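Local coordinates for mandelate racemase/muconate lactonizing enzyme-like protein (Rubrobacter xylanophilus DSM 9941, PDB 2QQ6), which binds magnesium and probably acts as a lyase of the enolase superfamily, related to mandelate racemase and muconate lactonizing enzyme, at residues Y70-R74 and Y271-D275; R123-N129 and F165-D171; V172-T176 and G219-I223; D251-R257 and K282-D286. All coordinates share one frame; numbering follows the deposited sequence.

Contact 1 of 4, residues Y70-R74 and Y271-D275; sequences YEKMR and YTRFD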
loop_
_atom_site.group_PDB
_atom_site.type_symbol
_atom_site.label_atom_id
_atom_site.label_comp_id
_atom_site.label_asym_id
_atom_site.label_seq_id
_atom_site.Cartn_x
_atom_site.Cartn_y
_atom_site.Cartn_z
ATOM N N TYR B 70 15.081 -8.690 -0.181
ATOM C CA TYR B 70 13.853 -7.977 -0.498
ATOM C C TYR B 70 12.702 -8.863 -0.026
ATOM O O TYR B 70 11.765 -8.408 0.636
ATOM C CB TYR B 70 13.757 -7.731 -2.013
ATOM C CG TYR B 70 12.450 -7.096 -2.464
ATOM C CD1 TYR B 70 12.055 -5.842 -1.988
ATOM C CD2 TYR B 70 11.593 -7.762 -3.341
ATOM C CE1 TYR B 70 10.834 -5.272 -2.372
ATOM C CE2 TYR B 70 10.379 -7.205 -3.727
ATOM C CZ TYR B 70 10.001 -5.962 -3.238
ATOM O OH TYR B 70 8.781 -5.422 -3.592
ATOM N N GLU B 71 12.800 -10.145 -0.361
ATOM C CA GLU B 71 11.797 -11.116 0.010
ATOM C C GLU B 71 11.756 -11.288 1.503
ATOM O O GLU B 71 10.737 -11.649 2.062
ATOM C CB GLU B 71 12.099 -12.441 -0.663
ATOM C CG GLU B 71 11.809 -12.402 -2.144
ATOM C CD GLU B 71 10.346 -12.095 -2.429
ATOM O OE1 GLU B 71 10.088 -11.260 -3.328
ATOM O OE2 GLU B 71 9.459 -12.690 -1.760
ATOM N N LYS B 72 12.876 -11.031 2.153
ATOM C CA LYS B 72 12.940 -11.145 3.601
ATOM C C LYS B 72 12.061 -10.041 4.182
ATOM O O LYS B 72 11.174 -10.291 5.001
ATOM C CB LYS B 72 14.394 -10.974 4.052
ATOM C CG LYS B 72 14.624 -10.759 5.541
ATOM C CD LYS B 72 14.774 -12.050 6.309
ATOM C CE LYS B 72 15.348 -11.792 7.710
ATOM N NZ LYS B 72 16.765 -11.309 7.691
HETATM N N MSE B 73 12.294 -8.818 3.724
HETATM C CA MSE B 73 11.541 -7.678 4.220
HETATM C C MSE B 73 10.114 -7.675 3.709
HETATM O O MSE B 73 9.170 -7.473 4.483
HETATM C CB MSE B 73 12.226 -6.376 3.816
HETATM C CG MSE B 73 13.671 -6.237 4.287
HETATM SE SE MSE B 73 14.444 -4.569 3.572
HETATM C CE MSE B 73 15.148 -5.279 1.877
ATOM N N ARG B 74 9.959 -7.903 2.409
ATOM C CA ARG B 74 8.633 -7.918 1.813
ATOM C C ARG B 74 7.774 -8.916 2.559
ATOM O O ARG B 74 6.690 -8.579 3.028
ATOM C CB ARG B 74 8.705 -8.297 0.339
ATOM C CG ARG B 74 7.743 -7.506 -0.554
ATOM C CD ARG B 74 7.425 -8.306 -1.798
ATOM N NE ARG B 74 6.755 -9.543 -1.408
ATOM C CZ ARG B 74 6.851 -10.684 -2.073
ATOM N NH1 ARG B 74 7.594 -10.736 -3.170
ATOM N NH2 ARG B 74 6.232 -11.771 -1.626
ATOM N N TYR B 271 1.974 -1.558 -7.897
ATOM C CA TYR B 271 3.215 -2.065 -7.305
ATOM C C TYR B 271 3.330 -3.585 -7.395
ATOM O O TYR B 271 2.323 -4.282 -7.460
ATOM C CB TYR B 271 3.294 -1.702 -5.819
ATOM C CG TYR B 271 2.941 -0.284 -5.442
ATOM C CD1 TYR B 271 1.664 0.220 -5.657
ATOM C CD2 TYR B 271 3.883 0.548 -4.825
ATOM C CE1 TYR B 271 1.329 1.516 -5.265
ATOM C CE2 TYR B 271 3.561 1.844 -4.431
ATOM C CZ TYR B 271 2.282 2.323 -4.652
ATOM O OH TYR B 271 1.942 3.596 -4.251
ATOM N N THR B 272 4.562 -4.087 -7.374
ATOM C CA THR B 272 4.867 -5.533 -7.404
ATOM C C THR B 272 4.493 -6.347 -8.625
ATOM O O THR B 272 3.504 -6.085 -9.313
ATOM C CB THR B 272 4.275 -6.320 -6.187
ATOM O OG1 THR B 272 2.847 -6.350 -6.270
ATOM C CG2 THR B 272 4.701 -5.695 -4.878
ATOM N N ARG B 273 5.296 -7.373 -8.857
ATOM C CA ARG B 273 5.097 -8.261 -9.978
ATOM C C ARG B 273 3.695 -8.856 -9.958
ATOM O O ARG B 273 3.059 -9.008 -10.999
ATOM C CB ARG B 273 6.141 -9.369 -9.938
ATOM C CG ARG B 273 6.233 -10.084 -8.606
ATOM C CD ARG B 273 7.227 -11.220 -8.723
ATOM N NE ARG B 273 7.450 -11.904 -7.455
ATOM C CZ ARG B 273 8.111 -11.387 -6.427
ATOM N NH1 ARG B 273 8.628 -10.169 -6.503
ATOM N NH2 ARG B 273 8.251 -12.092 -5.318
ATOM N N PHE B 274 3.211 -9.190 -8.772
ATOM C CA PHE B 274 1.882 -9.758 -8.652
ATOM C C PHE B 274 0.787 -8.886 -9.250
ATOM O O PHE B 274 -0.195 -9.389 -9.784
ATOM C CB PHE B 274 1.575 -10.035 -7.189
ATOM C CG PHE B 274 2.465 -11.071 -6.583
ATOM C CD1 PHE B 274 3.525 -10.701 -5.752
ATOM C CD2 PHE B 274 2.270 -12.425 -6.870
ATOM C CE1 PHE B 274 4.378 -11.670 -5.211
ATOM C CE2 PHE B 274 3.113 -13.402 -6.339
ATOM C CZ PHE B 274 4.169 -13.028 -5.509
ATOM N N ASP B 275 0.954 -7.576 -9.173
ATOM C CA ASP B 275 -0.056 -6.690 -9.709
ATOM C C ASP B 275 0.108 -6.405 -11.192
ATOM O O ASP B 275 -0.869 -6.175 -11.896
ATOM C CB ASP B 275 -0.084 -5.399 -8.905
ATOM C CG ASP B 275 -0.484 -5.632 -7.460
ATOM O OD1 ASP B 275 -1.583 -6.177 -7.217
ATOM O OD2 ASP B 275 0.302 -5.272 -6.564
#
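The guanidinium group of Arg74 has Phe274 over one face and Arg273 at its edge. CE1 of Phe274 lies 3.9 Å from NH1 of Arg74, which meets the Phe274 ring at its rim, the two planes standing 89° apart. The Arg273 guanidinium in turn has CE1 of its neighbour Phe274 over one face, 3.5 Å above the plane, while OE1 of Glu71 sits at its edge, in plane. There NH2 of Arg273 gives Glu71 OE1 a nearly straight hydrogen bond of 2.8 Å, part of a salt bridge, approaching from above the carboxylate plane. The same OE1 takes a salt bridge from NH1 of Arg74 at 2.6 Å, so two arginines from different helices gather round one carboxylate oxygen. Arg273 stretches out from CG to NE and meets a Glu71 chain that folds at chi2 (-60°) and comes from the opposite direction. Beside them, NH1 of Arg273 approaches the edge of the Tyr70 ring near CE2, and it also salt-bridges Glu300. A leucine in place of Arg273 would probably take from Glu300 its salt bridge and leave Glu71 with no charge pair across to helix 272-282. Tyr70 leans on helices 86-106 and 298-310, and Glu248 of the second subunit packs on Arg74 and Phe274, where helix 66-76 of the N-terminal domain meets helix 272-282 of the barrel domain.

Contact 2 of 4, residues R123-N129 and F165-D171; sequences RLYADCN and FDAIKLD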
loop_
_atom_site.group_PDB
_atom_site.type_symbol
_atom_site.label_atom_id
_atom_site.label_comp_id
_atom_site.label_asym_id
_atom_site.label_seq_id
_atom_site.Cartn_x
_atom_site.Cartn_y
_atom_site.Cartn_z
ATOM N N ARG B 123 18.027 6.459 -23.585
ATOM C CA ARG B 123 17.282 7.634 -23.992
ATOM C C ARG B 123 16.206 8.037 -22.989
ATOM O O ARG B 123 15.516 7.193 -22.410
ATOM C CB ARG B 123 16.670 7.351 -25.354
ATOM C CG ARG B 123 15.727 8.374 -25.859
ATOM C CD ARG B 123 15.015 7.776 -27.033
ATOM N NE ARG B 123 13.942 8.630 -27.508
ATOM C CZ ARG B 123 13.013 8.232 -28.365
ATOM N NH1 ARG B 123 13.036 6.989 -28.831
ATOM N NH2 ARG B 123 12.069 9.078 -28.758
ATOM N N LEU B 124 16.066 9.343 -22.801
ATOM C CA LEU B 124 15.089 9.894 -21.869
ATOM C C LEU B 124 13.985 10.636 -22.593
ATOM O O LEU B 124 14.028 10.795 -23.815
ATOM C CB LEU B 124 15.763 10.887 -20.933
ATOM C CG LEU B 124 16.955 10.409 -20.132
ATOM C CD1 LEU B 124 17.694 11.618 -19.623
ATOM C CD2 LEU B 124 16.500 9.510 -19.000
ATOM N N TYR B 125 12.992 11.071 -21.815
ATOM C CA TYR B 125 11.881 11.881 -22.314
ATOM C C TYR B 125 11.677 12.998 -21.282
ATOM O O TYR B 125 11.881 12.795 -20.072
ATOM C CB TYR B 125 10.604 11.039 -22.568
ATOM C CG TYR B 125 9.735 10.619 -21.392
ATOM C CD1 TYR B 125 8.860 11.522 -20.790
ATOM C CD2 TYR B 125 9.696 9.283 -20.962
ATOM C CE1 TYR B 125 7.959 11.113 -19.805
ATOM C CE2 TYR B 125 8.794 8.868 -19.974
ATOM C CZ TYR B 125 7.925 9.791 -19.407
ATOM O OH TYR B 125 6.991 9.402 -18.470
ATOM N N ALA B 126 11.332 14.189 -21.762
ATOM C CA ALA B 126 11.164 15.331 -20.870
ATOM C C ALA B 126 9.717 15.698 -20.556
ATOM O O ALA B 126 8.906 15.958 -21.450
ATOM C CB ALA B 126 11.902 16.539 -21.441
ATOM N N ASP B 127 9.400 15.698 -19.266
ATOM C CA ASP B 127 8.068 16.060 -18.815
ATOM C C ASP B 127 8.025 17.591 -18.879
ATOM O O ASP B 127 8.838 18.268 -18.249
ATOM C CB ASP B 127 7.853 15.556 -17.381
ATOM C CG ASP B 127 6.414 15.704 -16.920
ATOM O OD1 ASP B 127 5.962 16.851 -16.697
ATOM O OD2 ASP B 127 5.730 14.663 -16.789
ATOM N N CYS B 128 7.097 18.134 -19.652
ATOM C CA CYS B 128 7.007 19.577 -19.782
ATOM C C CYS B 128 5.920 20.147 -18.909
ATOM O O CYS B 128 5.133 20.962 -19.361
ATOM C CB CYS B 128 6.734 19.965 -21.230
ATOM S SG CYS B 128 7.986 19.417 -22.386
ATOM N N ASN B 129 5.874 19.713 -17.658
ATOM C CA ASN B 129 4.872 20.195 -16.712
ATOM C C ASN B 129 5.455 20.111 -15.303
ATOM O O ASN B 129 4.740 20.260 -14.307
ATOM C CB ASN B 129 3.609 19.332 -16.812
ATOM C CG ASN B 129 2.378 20.139 -17.180
ATOM O OD1 ASN B 129 1.939 21.002 -16.414
ATOM N ND2 ASN B 129 1.815 19.869 -18.357
ATOM N N PHE B 165 16.303 16.829 -26.396
ATOM C CA PHE B 165 15.305 15.773 -26.276
ATOM C C PHE B 165 14.433 15.638 -27.519
ATOM O O PHE B 165 14.223 16.600 -28.254
ATOM C CB PHE B 165 14.412 16.024 -25.067
ATOM C CG PHE B 165 15.132 15.953 -23.757
ATOM C CD1 PHE B 165 15.959 16.987 -23.347
ATOM C CD2 PHE B 165 14.961 14.857 -22.916
ATOM C CE1 PHE B 165 16.602 16.934 -22.112
ATOM C CE2 PHE B 165 15.600 14.793 -21.679
ATOM C CZ PHE B 165 16.419 15.833 -21.275
ATOM N N ASP B 166 13.923 14.437 -27.751
ATOM C CA ASP B 166 13.067 14.188 -28.898
ATOM C C ASP B 166 11.848 13.379 -28.441
ATOM O O ASP B 166 11.211 12.670 -29.220
ATOM C CB ASP B 166 13.855 13.440 -29.962
ATOM C CG ASP B 166 14.271 12.065 -29.501
ATOM O OD1 ASP B 166 14.633 11.916 -28.301
ATOM O OD2 ASP B 166 14.245 11.128 -30.334
ATOM N N ALA B 167 11.548 13.511 -27.152
ATOM C CA ALA B 167 10.422 12.855 -26.508
ATOM C C ALA B 167 9.897 13.802 -25.419
ATOM O O ALA B 167 10.580 14.090 -24.433
ATOM C CB ALA B 167 10.865 11.539 -25.905
ATOM N N ILE B 168 8.673 14.277 -25.607
ATOM C CA ILE B 168 8.051 15.214 -24.686
ATOM C C ILE B 168 6.815 14.660 -23.986
ATOM O O ILE B 168 6.065 13.902 -24.588
ATOM C CB ILE B 168 7.664 16.491 -25.472
ATOM C CG1 ILE B 168 8.820 17.485 -25.438
ATOM C CG2 ILE B 168 6.400 17.112 -24.913
ATOM C CD1 ILE B 168 10.137 16.906 -25.899
ATOM N N LYS B 169 6.601 15.042 -22.725
ATOM C CA LYS B 169 5.410 14.609 -21.984
ATOM C C LYS B 169 4.597 15.823 -21.529
ATOM O O LYS B 169 5.154 16.799 -21.034
ATOM C CB LYS B 169 5.783 13.770 -20.763
ATOM C CG LYS B 169 4.574 13.249 -19.965
ATOM C CD LYS B 169 5.047 12.512 -18.708
ATOM C CE LYS B 169 3.955 11.643 -18.079
ATOM N NZ LYS B 169 4.502 10.687 -17.063
ATOM N N LEU B 170 3.275 15.737 -21.676
ATOM C CA LEU B 170 2.375 16.838 -21.322
ATOM C C LEU B 170 1.083 16.477 -20.591
ATOM O O LEU B 170 0.514 15.402 -20.805
ATOM C CB LEU B 170 2.008 17.595 -22.591
ATOM C CG LEU B 170 2.682 18.953 -22.677
ATOM C CD1 LEU B 170 2.787 19.378 -24.124
ATOM C CD2 LEU B 170 1.894 19.956 -21.825
ATOM N N ASP B 171 0.619 17.399 -19.745
ATOM C CA ASP B 171 -0.615 17.208 -18.981
ATOM C C ASP B 171 -1.789 17.865 -19.666
ATOM O O ASP B 171 -1.606 18.785 -20.454
ATOM C CB ASP B 171 -0.511 17.814 -17.586
ATOM C CG ASP B 171 0.538 17.149 -16.736
ATOM O OD1 ASP B 171 0.831 15.955 -16.974
ATOM O OD2 ASP B 171 1.054 17.816 -15.813
#
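Tyr125, Asp127 and Lys169 pack closely on one face of two parallel strands. The Lys169 chain is fully extended, its CG anti to the backbone N (chi1 -178°), and runs past the edge of the Tyr125 ring, where its CD comes 3.4 Å from CE1 of Tyr125. Its NZ then donates to OH of Tyr125 at 3.1 Å and salt-bridges Glu242, a magnesium ligand. OD2 of Asp127 flanks the same aliphatic chain but stays 4.2 Å from NZ of Lys169, beyond a salt bridge. The backbones are joined by three hydrogen bonds: Ala126 N to Ala167 O, Lys169 N to Ala126 O, and Cys128 N to Lys169 O. On the other face CB of Ala126 sits over the Phe165 ring in a CH-pi contact, 4.1 Å from its centroid, and SG of Cys128 rests on CG1 of Ile168 at 3.7 Å. The far end, at Arg123 and Asp166, is looser and partly exposed. Arg123 reaches across at about a right angle, its NH2 3.4 Å from OD2 of Asp166 in a long salt bridge, with a weak bond from NE to OD1; its stronger partner is Glu212. Strand 121-127, helix 149-162 and strand 167-171 make a right-handed beta-alpha-beta crossover, the opening unit of the enolase-superfamily barrel, which here brings the Lys169 side chain to about 3 Å from the bound magnesium ion.

Contact 3 of 4, residues V172-T176 and G219-I223; sequences VDDIT and GRFDI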
loop_
_atom_site.group_PDB
_atom_site.type_symbol
_atom_site.label_atom_id
_atom_site.label_comp_id
_atom_site.label_asym_id
_atom_site.label_seq_id
_atom_site.Cartn_x
_atom_site.Cartn_y
_atom_site.Cartn_z
ATOM N N VAL B 172 -2.994 17.410 -19.345
ATOM C CA VAL B 172 -4.201 17.974 -19.938
ATOM C C VAL B 172 -5.407 17.928 -19.001
ATOM O O VAL B 172 -6.552 18.027 -19.447
ATOM C CB VAL B 172 -4.576 17.269 -21.266
ATOM C CG1 VAL B 172 -3.461 17.440 -22.269
ATOM C CG2 VAL B 172 -4.848 15.802 -21.029
ATOM N N ASP B 173 -5.136 17.788 -17.705
ATOM C CA ASP B 173 -6.190 17.751 -16.698
ATOM C C ASP B 173 -6.180 18.993 -15.787
ATOM O O ASP B 173 -5.133 19.430 -15.302
ATOM C CB ASP B 173 -6.090 16.464 -15.847
ATOM C CG ASP B 173 -4.811 16.390 -15.008
ATOM O OD1 ASP B 173 -3.716 16.392 -15.597
ATOM O OD2 ASP B 173 -4.899 16.315 -13.762
ATOM N N ASP B 174 -7.365 19.554 -15.566
ATOM C CA ASP B 174 -7.523 20.731 -14.721
ATOM C C ASP B 174 -8.834 20.579 -13.941
ATOM O O ASP B 174 -9.771 21.359 -14.112
ATOM C CB ASP B 174 -7.539 21.986 -15.605
ATOM C CG ASP B 174 -7.284 23.262 -14.826
ATOM O OD1 ASP B 174 -6.783 23.178 -13.686
ATOM O OD2 ASP B 174 -7.574 24.352 -15.367
ATOM N N ILE B 175 -8.882 19.555 -13.089
ATOM C CA ILE B 175 -10.057 19.239 -12.269
ATOM C C ILE B 175 -10.449 20.378 -11.320
ATOM O O ILE B 175 -11.601 20.477 -10.873
ATOM C CB ILE B 175 -9.810 17.930 -11.454
ATOM C CG1 ILE B 175 -9.989 16.714 -12.358
ATOM C CG2 ILE B 175 -10.803 17.795 -10.316
ATOM C CD1 ILE B 175 -9.124 16.713 -13.579
ATOM N N THR B 176 -9.480 21.237 -11.026
ATOM C CA THR B 176 -9.688 22.368 -10.139
ATOM C C THR B 176 -9.831 23.636 -10.967
ATOM O O THR B 176 -9.887 24.739 -10.427
ATOM C CB THR B 176 -8.501 22.543 -9.209
ATOM O OG1 THR B 176 -7.335 22.819 -9.991
ATOM C CG2 THR B 176 -8.260 21.283 -8.417
ATOM N N GLY B 219 -5.160 10.076 -14.440
ATOM C CA GLY B 219 -6.312 9.244 -14.109
ATOM C C GLY B 219 -7.392 9.891 -13.271
ATOM O O GLY B 219 -7.524 9.595 -12.087
ATOM N N ARG B 220 -8.190 10.751 -13.894
ATOM C CA ARG B 220 -9.240 11.460 -13.171
ATOM C C ARG B 220 -10.622 11.331 -13.794
ATOM O O ARG B 220 -11.561 11.949 -13.290
ATOM C CB ARG B 220 -8.945 12.969 -13.112
ATOM C CG ARG B 220 -7.497 13.385 -13.008
ATOM C CD ARG B 220 -7.038 13.515 -11.581
ATOM N NE ARG B 220 -5.766 14.222 -11.522
ATOM C CZ ARG B 220 -5.081 14.435 -10.408
ATOM N NH1 ARG B 220 -5.544 13.991 -9.244
ATOM N NH2 ARG B 220 -3.936 15.091 -10.459
ATOM N N PHE B 221 -10.780 10.544 -14.859
ATOM C CA PHE B 221 -12.089 10.500 -15.514
ATOM C C PHE B 221 -12.861 9.204 -15.654
ATOM O O PHE B 221 -12.305 8.107 -15.591
ATOM C CB PHE B 221 -11.958 11.156 -16.882
ATOM C CG PHE B 221 -11.063 12.347 -16.864
ATOM C CD1 PHE B 221 -9.682 12.192 -16.915
ATOM C CD2 PHE B 221 -11.590 13.627 -16.715
ATOM C CE1 PHE B 221 -8.844 13.291 -16.818
ATOM C CE2 PHE B 221 -10.761 14.737 -16.616
ATOM C CZ PHE B 221 -9.389 14.572 -16.667
ATOM N N ASP B 222 -14.165 9.376 -15.855
ATOM C CA ASP B 222 -15.103 8.280 -16.027
ATOM C C ASP B 222 -14.992 7.686 -17.422
ATOM O O ASP B 222 -14.373 8.258 -18.319
ATOM C CB ASP B 222 -16.542 8.756 -15.808
ATOM C CG ASP B 222 -16.919 9.901 -16.722
ATOM O OD1 ASP B 222 -16.337 9.995 -17.828
ATOM O OD2 ASP B 222 -17.806 10.698 -16.348
ATOM N N ILE B 223 -15.626 6.540 -17.598
ATOM C CA ILE B 223 -15.591 5.849 -18.866
ATOM C C ILE B 223 -15.921 6.736 -20.066
ATOM O O ILE B 223 -15.125 6.821 -21.006
ATOM C CB ILE B 223 -16.527 4.608 -18.825
ATOM C CG1 ILE B 223 -15.857 3.491 -18.019
ATOM C CG2 ILE B 223 -16.838 4.133 -20.226
ATOM C CD1 ILE B 223 -14.596 2.971 -18.660
#
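Two loops at the C-terminal ends of neighbouring barrel strands, 167-171 and 212-216, meet through Asp173 and Arg220 on the side of the barrel that holds the metal site. NE of Arg220 donates to OD2 of Asp173 at 3.2 Å, with 150° at the hydrogen, as part of a salt bridge. The carboxylate oxygen is met from above its plane, and the two flat groups are turned 31° apart. The Arg220 chain bends sharply at chi2 (-90°), which leads its outer half over to Asp173. Its inner carbons are packed against an apolar neighbour: CD1 of Ile175 lies 3.7 Å from CG of Arg220, and the same methyl touches CZ of Phe221 at 3.8 Å. CB of Asp173 closes on the edge of that ring, in plane, 3.9 Å from CZ of Phe221, while CB of Arg220 lies over one face, toward the rim. Outside the loops, NH2 of Arg220 bonds to Ala136 O, OD1 of Asp173 takes a hydrogen bond from His218 ND1, and Phe79 of the second subunit packs on Arg220. A methionine in place of Arg220 would probably leave OD2 of Asp173 without its cationic partner and Ala136 O without this donor. The side chains of Asp173 and the magnesium ligand Asp216 come within about 6 Å of each other. With Arg220 on one oxygen and His218 on the other, the Asp173 carboxylate is probably kept from turning.

Contact 4 of 4, residues D251-R257 and K282-D286; sequences DALAEVR and KRAVD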
loop_
_atom_site.group_PDB
_atom_site.type_symbol
_atom_site.label_atom_id
_atom_site.label_comp_id
_atom_site.label_asym_id
_atom_site.label_seq_id
_atom_site.Cartn_x
_atom_site.Cartn_y
_atom_site.Cartn_z
ATOM N N ASP B 251 -9.866 -3.122 -15.331
ATOM C CA ASP B 251 -10.810 -3.557 -16.338
ATOM C C ASP B 251 -11.264 -2.324 -17.090
ATOM O O ASP B 251 -11.469 -2.355 -18.306
ATOM C CB ASP B 251 -12.011 -4.236 -15.679
ATOM C CG ASP B 251 -11.701 -5.651 -15.223
ATOM O OD1 ASP B 251 -12.612 -6.324 -14.686
ATOM O OD2 ASP B 251 -10.544 -6.090 -15.406
ATOM N N ALA B 252 -11.404 -1.230 -16.350
ATOM C CA ALA B 252 -11.844 0.031 -16.924
ATOM C C ALA B 252 -10.799 0.549 -17.904
ATOM O O ALA B 252 -11.126 0.935 -19.037
ATOM C CB ALA B 252 -12.076 1.038 -15.821
ATOM N N LEU B 253 -9.542 0.549 -17.457
ATOM C CA LEU B 253 -8.432 1.004 -18.278
ATOM C C LEU B 253 -8.405 0.165 -19.535
ATOM O O LEU B 253 -8.142 0.676 -20.629
ATOM C CB LEU B 253 -7.118 0.840 -17.528
ATOM C CG LEU B 253 -5.862 1.229 -18.299
ATOM C CD1 LEU B 253 -5.867 2.705 -18.619
ATOM C CD2 LEU B 253 -4.669 0.879 -17.469
ATOM N N ALA B 254 -8.686 -1.127 -19.374
ATOM C CA ALA B 254 -8.699 -2.054 -20.499
ATOM C C ALA B 254 -9.872 -1.771 -21.442
ATOM O O ALA B 254 -9.752 -1.891 -22.664
ATOM C CB ALA B 254 -8.764 -3.480 -19.986
ATOM N N GLU B 255 -11.004 -1.379 -20.867
ATOM C CA GLU B 255 -12.179 -1.086 -21.671
ATOM C C GLU B 255 -11.898 0.123 -22.546
ATOM O O GLU B 255 -12.349 0.197 -23.687
ATOM C CB GLU B 255 -13.397 -0.820 -20.787
ATOM C CG GLU B 255 -14.677 -0.625 -21.602
ATOM C CD GLU B 255 -15.911 -0.446 -20.737
ATOM O OE1 GLU B 255 -16.308 -1.424 -20.065
ATOM O OE2 GLU B 255 -16.481 0.667 -20.724
ATOM N N VAL B 256 -11.148 1.073 -22.007
ATOM C CA VAL B 256 -10.794 2.255 -22.768
ATOM C C VAL B 256 -9.839 1.893 -23.917
ATOM O O VAL B 256 -10.002 2.358 -25.046
ATOM C CB VAL B 256 -10.111 3.319 -21.866
ATOM C CG1 VAL B 256 -9.626 4.483 -22.706
ATOM C CG2 VAL B 256 -11.081 3.822 -20.819
ATOM N N ARG B 257 -8.844 1.063 -23.619
ATOM C CA ARG B 257 -7.863 0.670 -24.616
ATOM C C ARG B 257 -8.494 -0.008 -25.827
ATOM O O ARG B 257 -8.009 0.136 -26.958
ATOM C CB ARG B 257 -6.815 -0.256 -23.997
ATOM C CG ARG B 257 -5.728 -0.626 -24.984
ATOM C CD ARG B 257 -4.621 -1.512 -24.426
ATOM N NE ARG B 257 -3.526 -1.581 -25.395
ATOM C CZ ARG B 257 -3.111 -2.685 -26.008
ATOM N NH1 ARG B 257 -3.686 -3.854 -25.764
ATOM N NH2 ARG B 257 -2.123 -2.617 -26.888
ATOM N N LYS B 282 -5.155 -8.655 -18.165
ATOM C CA LYS B 282 -6.291 -7.985 -18.779
ATOM C C LYS B 282 -5.966 -7.356 -20.130
ATOM O O LYS B 282 -6.860 -6.861 -20.801
ATOM C CB LYS B 282 -6.832 -6.893 -17.860
ATOM C CG LYS B 282 -7.702 -7.367 -16.710
ATOM C CD LYS B 282 -6.916 -7.554 -15.428
ATOM C CE LYS B 282 -7.798 -7.327 -14.212
ATOM N NZ LYS B 282 -9.030 -8.153 -14.257
ATOM N N ARG B 283 -4.698 -7.379 -20.531
ATOM C CA ARG B 283 -4.284 -6.773 -21.797
ATOM C C ARG B 283 -4.737 -5.306 -21.795
ATOM O O ARG B 283 -5.395 -4.845 -22.736
ATOM C CB ARG B 283 -4.949 -7.479 -22.984
ATOM C CG ARG B 283 -4.794 -8.982 -23.066
ATOM C CD ARG B 283 -5.801 -9.537 -24.080
ATOM N NE ARG B 283 -7.151 -9.004 -23.839
ATOM C CZ ARG B 283 -8.256 -9.360 -24.502
ATOM N NH1 ARG B 283 -8.207 -10.272 -25.476
ATOM N NH2 ARG B 283 -9.423 -8.794 -24.192
ATOM N N ALA B 284 -4.374 -4.568 -20.750
ATOM C CA ALA B 284 -4.806 -3.181 -20.618
ATOM C C ALA B 284 -3.857 -2.093 -21.088
ATOM O O ALA B 284 -4.245 -0.935 -21.139
ATOM C CB ALA B 284 -5.193 -2.916 -19.168
ATOM N N VAL B 285 -2.627 -2.449 -21.438
ATOM C CA VAL B 285 -1.655 -1.446 -21.855
ATOM C C VAL B 285 -0.923 -1.719 -23.136
ATOM O O VAL B 285 -0.707 -2.862 -23.517
ATOM C CB VAL B 285 -0.558 -1.253 -20.806
ATOM C CG1 VAL B 285 -1.153 -0.803 -19.501
ATOM C CG2 VAL B 285 0.203 -2.537 -20.625
ATOM N N ASP B 286 -0.528 -0.641 -23.790
ATOM C CA ASP B 286 0.262 -0.737 -25.000
ATOM C C ASP B 286 1.689 -0.589 -24.491
ATOM O O ASP B 286 2.614 -1.176 -25.035
ATOM C CB ASP B 286 -0.083 0.398 -25.957
ATOM C CG ASP B 286 -1.321 0.110 -26.772
ATOM O OD1 ASP B 286 -1.185 -0.493 -27.864
ATOM O OD2 ASP B 286 -2.429 0.475 -26.317
#
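CG of Arg257 lies anti to the backbone N (chi1 -177°), and the chain runs extended to NE, carrying the guanidinium off helix 250-257 to Asp286. Lys282 does the reverse: bent at chi2 and chi4, it curls its ammonium back to Asp251 on the first turn of this segment. Between these two polar ends, helix 250-257 packs on the turn that follows helix 272-282, on the outside of the beta/alpha barrel. Arg283, the first residue beyond that helix, has the positive phi of a Schellman motif, and the chain then passes along the neighbouring helix toward strand 287-288. The centre of the contact is close and apolar. CB of Ala254 meets CB of Ala284 at 3.7 Å, at the point where the backbones come nearest, and Leu253 places CD2 4.2 Å from Ala284 CB and near CG1 of Val285. Leu253 and Val285 both also touch strand 264-266, so the turn, the helix and the strand share these apolar side chains. At one rim NZ of Lys282 reaches OD2 of Asp251 on its syn side, a salt bridge of 2.8 Å. At the other, NE of Arg257 salt-bridges OD2 of Asp286 with the acceptor in the guanidinium plane, though far above the carboxylate's own; this OD2 also accepts from Ile264 N. Over the centre of the Arg257 guanidinium lies the carbonyl oxygen Val285 O, 3.4 Å above its plane.

Overall arrangement
From the N terminus the chain first passes residues 70-74 in the N-terminal domain, whose partner 271-275 does not come until 197 residues later, so contact 1 closes a long loop and ties that domain to the barrel. Contacts 2 and 3 are nested inside it and follow in series: contact 2 joins the first two barrel strands, and its second segment runs straight into contact 3, which links the loops after strands 167-171 and 212-216. Contact 4 opens before contact 1 closes and ends after it, so these two cross. It also touches contact 3, where Ile223 packs on the helix carrying Ala252, Glu255 and Val256.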